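PDB 7PN0: ribose-phosphate pyrophosphokinase from Thermus thermophilus, which catalyses the transfer of pyrophosphate from ATP to ribose 5-phosphate, yielding phosphoribosyl pyrophosphate, a precursor of nucleotides. Local coordinates for residues Arg83-Ile88 / Ala120-Thr125. Sequence-based numbering, arbitrary orientation.
Sequences RVTAVI and ADRVLT
D121 meets V84 through two hydrogen bonds that run in opposite senses: V84 N gives to D121 OD2 at 2.8 Å, and D121 N gives to V84 O at 2.7 Å. The carboxylate oxygen is met on its anti side, 18° out of plane. A chi1 of -63° sets D121 CG beside its own backbone N, and this brings OD2 to V84 N. An alanine here would probably leave V84 N without its side-chain acceptor and K77, which forms a salt bridge with D121 OD1, without its countercharge.

Beyond this side-chain closure the middle of the pair is parallel sheet. A86 N bonds to R122 O, L124 N returns to A86 O at 3.0 Å, and I88 N reaches L124 O; the strand axes come within 4.5 Å and their directions differ by 26°. At the far end T125 OG1 donates to I88 O at 2.7 Å, so a hydroxyl continues the row of bonds.

R83 and R122 reach out on the same side. R122 CD lies over one face of the R83 guanidinium and 3.3 Å from T85 OG1. R83 NH2 and R122 NH2 are 4.3 Å apart, and a water accepts from both, in plane at the R122 edge. Acidic partners probably offset the like charges: D51 of the same chain and E49 of the second subunit for R83, D142 for R122, whose NH1 also bonds S80 of that subunit.

V87 CG1 and L124 CD2 lie side by side, 4.2 Å apart, and both side chains touch F290 of helix 287-299. On the other face I88 CD1 approaches V123 CG1, while V84 and I88 pack on helix 62-78. Helix 107-118 connects the two strands as a beta-alpha-beta crossover. In the five-stranded parallel sheet, 83-88 lies between strands 51-55 and 122-126.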
ATOM      1  N   ARG A  83      18.076   4.250  -6.689  1.00 14.26           N
ATOM      2  CA  ARG A  83      17.282   3.277  -7.460  1.00 14.57           C
ATOM      3  C   ARG A  83      17.939   1.930  -7.235  1.00 13.77           C
ATOM      4  O   ARG A  83      19.208   1.868  -7.201  1.00 12.80           O
ATOM      5  CB  ARG A  83      17.183   3.601  -8.944  1.00 15.51           C
ATOM      6  CG  ARG A  83      16.166   2.706  -9.642  1.00 17.45           C
ATOM      7  CD  ARG A  83      15.824   3.206 -11.024  1.00 18.17           C
ATOM      8  NE  ARG A  83      16.996   3.313 -11.903  1.00 19.26           N
ATOM      9  CZ  ARG A  83      16.919   3.715 -13.171  1.00 19.18           C
ATOM     10  NH1 ARG A  83      18.008   3.829 -13.900  1.00 21.40           N
ATOM     11  NH2 ARG A  83      15.737   3.970 -13.713  1.00 22.22           N
ATOM     12  N   VAL A  84      17.115   0.900  -7.097  1.00 12.62           N
ATOM     13  CA  VAL A  84      17.606  -0.497  -6.951  1.00 12.64           C
ATOM     14  C   VAL A  84      16.955  -1.399  -8.007  1.00 13.56           C
ATOM     15  O   VAL A  84      15.730  -1.495  -8.048  1.00 11.75           O
ATOM     16  CB  VAL A  84      17.369  -1.020  -5.528  1.00 12.76           C
ATOM     17  CG1 VAL A  84      17.794  -2.469  -5.413  1.00 12.63           C
ATOM     18  CG2 VAL A  84      18.081  -0.188  -4.496  1.00 12.82           C
ATOM     19  N   THR A  85      17.787  -2.022  -8.845  1.00 13.00           N
ATOM     20  CA  THR A  85      17.342  -3.013  -9.840  1.00 12.81           C
ATOM     21  C   THR A  85      17.801  -4.401  -9.400  1.00 12.52           C
ATOM     22  O   THR A  85      19.049  -4.586  -9.166  1.00 13.09           O
ATOM     23  CB  THR A  85      17.891  -2.670 -11.224  1.00 13.25           C
ATOM     24  OG1 THR A  85      17.442  -1.358 -11.601  1.00 12.61           O
ATOM     25  CG2 THR A  85      17.528  -3.731 -12.241  1.00 12.95           C
ATOM     26  N   ALA A  86      16.873  -5.351  -9.374  1.00 12.26           N
ATOM     27  CA  ALA A  86      17.172  -6.782  -9.218  1.00 12.97           C
ATOM     28  C   ALA A  86      17.555  -7.288 -10.607  1.00 13.02           C
ATOM     29  O   ALA A  86      16.692  -7.408 -11.461  1.00 12.44           O
ATOM     30  CB  ALA A  86      16.030  -7.578  -8.656  1.00 14.45           C
ATOM     31  N   VAL A  87      18.825  -7.604 -10.788  1.00 12.50           N
ATOM     32  CA  VAL A  87      19.301  -8.294 -12.012  1.00 11.87           C
ATOM     33  C   VAL A  87      19.262  -9.790 -11.724  1.00 12.02           C
ATOM     34  O   VAL A  87      20.063 -10.288 -10.938  1.00 12.51           O
ATOM     35  CB  VAL A  87      20.679  -7.805 -12.460  1.00 12.01           C
ATOM     36  CG1 VAL A  87      21.069  -8.506 -13.735  1.00 12.42           C
ATOM     37  CG2 VAL A  87      20.682  -6.288 -12.635  1.00 12.74           C
ATOM     38  N   ILE A  88      18.319 -10.467 -12.339  1.00 11.72           N
ATOM     39  CA  ILE A  88      18.009 -11.892 -12.062  1.00 12.35           C
ATOM     40  C   ILE A  88      18.164 -12.587 -13.393  1.00 13.10           C
ATOM     41  O   ILE A  88      17.195 -12.749 -14.132  1.00 13.69           O
ATOM     42  CB  ILE A  88      16.583 -12.085 -11.498  1.00 12.71           C
ATOM     43  CG1 ILE A  88      16.365 -11.210 -10.265  1.00 13.56           C
ATOM     44  CG2 ILE A  88      16.347 -13.556 -11.227  1.00 13.09           C
ATOM     45  CD1 ILE A  88      14.935 -11.262  -9.740  1.00 14.52           C
ATOM     46  N   ALA A 120      12.802  -3.448  -4.357  1.00 11.70           N
ATOM     47  CA  ALA A 120      13.237  -3.444  -5.772  1.00 12.27           C
ATOM     48  C   ALA A 120      12.424  -2.410  -6.541  1.00 13.27           C
ATOM     49  O   ALA A 120      11.214  -2.409  -6.467  1.00 12.78           O
ATOM     50  CB  ALA A 120      13.099  -4.803  -6.387  1.00 12.34           C
ATOM     51  N   ASP A 121      13.075  -1.630  -7.376  1.00 14.21           N
ATOM     52  CA  ASP A 121      12.379  -0.624  -8.214  1.00 13.66           C
ATOM     53  C   ASP A 121      12.134  -1.196  -9.602  1.00 13.63           C
ATOM     54  O   ASP A 121      11.285  -0.662 -10.317  1.00 12.81           O
ATOM     55  CB  ASP A 121      13.186   0.663  -8.272  1.00 15.15           C
ATOM     56  CG  ASP A 121      13.335   1.319  -6.925  1.00 16.27           C
ATOM     57  OD1 ASP A 121      12.251   1.537  -6.269  1.00 14.61           O
ATOM     58  OD2 ASP A 121      14.485   1.750  -6.606  1.00 14.62           O
ATOM     59  N   ARG A 122      12.881  -2.225  -9.975  1.00 13.81           N
ATOM     60  CA  ARG A 122      12.945  -2.705 -11.362  1.00 14.05           C
ATOM     61  C   ARG A 122      13.537  -4.095 -11.333  1.00 12.07           C
ATOM     62  O   ARG A 122      14.259  -4.449 -10.391  1.00 12.23           O
ATOM     63  CB  ARG A 122      13.885  -1.941 -12.322  1.00 15.41           C
ATOM     64  CG  ARG A 122      13.917  -0.433 -12.259  1.00 18.58           C
ATOM     65  CD  ARG A 122      14.931   0.094 -13.259  1.00 18.61           C
ATOM     66  NE  ARG A 122      14.609  -0.369 -14.599  1.00 20.89           N
ATOM     67  CZ  ARG A 122      13.591   0.095 -15.336  1.00 21.35           C
ATOM     68  NH1 ARG A 122      13.375  -0.413 -16.521  1.00 19.14           N
ATOM     69  NH2 ARG A 122      12.832   1.106 -14.921  1.00 23.32           N
ATOM     70  N   VAL A 123      13.316  -4.825 -12.414  1.00 11.61           N
ATOM     71  CA  VAL A 123      13.925  -6.161 -12.613  1.00 12.06           C
ATOM     72  C   VAL A 123      14.517  -6.142 -14.018  1.00 11.06           C
ATOM     73  O   VAL A 123      13.916  -5.537 -14.904  1.00 12.86           O
ATOM     74  CB  VAL A 123      12.924  -7.325 -12.447  1.00 12.23           C
ATOM     75  CG1 VAL A 123      13.500  -8.651 -12.840  1.00 12.96           C
ATOM     76  CG2 VAL A 123      12.428  -7.414 -11.032  1.00 14.32           C
ATOM     77  N   LEU A 124      15.637  -6.815 -14.167  1.00 11.74           N
ATOM     78  CA  LEU A 124      16.311  -7.113 -15.460  1.00 12.66           C
ATOM     79  C   LEU A 124      16.520  -8.618 -15.495  1.00 12.30           C
ATOM     80  O   LEU A 124      17.160  -9.111 -14.565  1.00 12.91           O
ATOM     81  CB  LEU A 124      17.651  -6.363 -15.563  1.00 12.59           C
ATOM     82  CG  LEU A 124      18.490  -6.689 -16.806  1.00 12.13           C
ATOM     83  CD1 LEU A 124      17.696  -6.405 -18.063  1.00 12.08           C
ATOM     84  CD2 LEU A 124      19.830  -5.944 -16.766  1.00 12.04           C
ATOM     85  N   THR A 125      15.969  -9.304 -16.499  1.00 11.47           N
ATOM     86  CA  THR A 125      16.004 -10.777 -16.519  1.00 11.79           C
ATOM     87  C   THR A 125      16.136 -11.238 -17.960  1.00 12.36           C
ATOM     88  O   THR A 125      16.021 -10.428 -18.862  1.00 14.23           O
ATOM     89  CB  THR A 125      14.815 -11.374 -15.750  1.00 11.97           C
ATOM     90  OG1 THR A 125      14.955 -12.782 -15.619  1.00 12.41           O
ATOM     91  CG2 THR A 125      13.466 -11.102 -16.374  1.00 11.93           C
TER
HETATM   92  O   HOH W   1      12.837   3.076 -12.692  1.00 25.18           O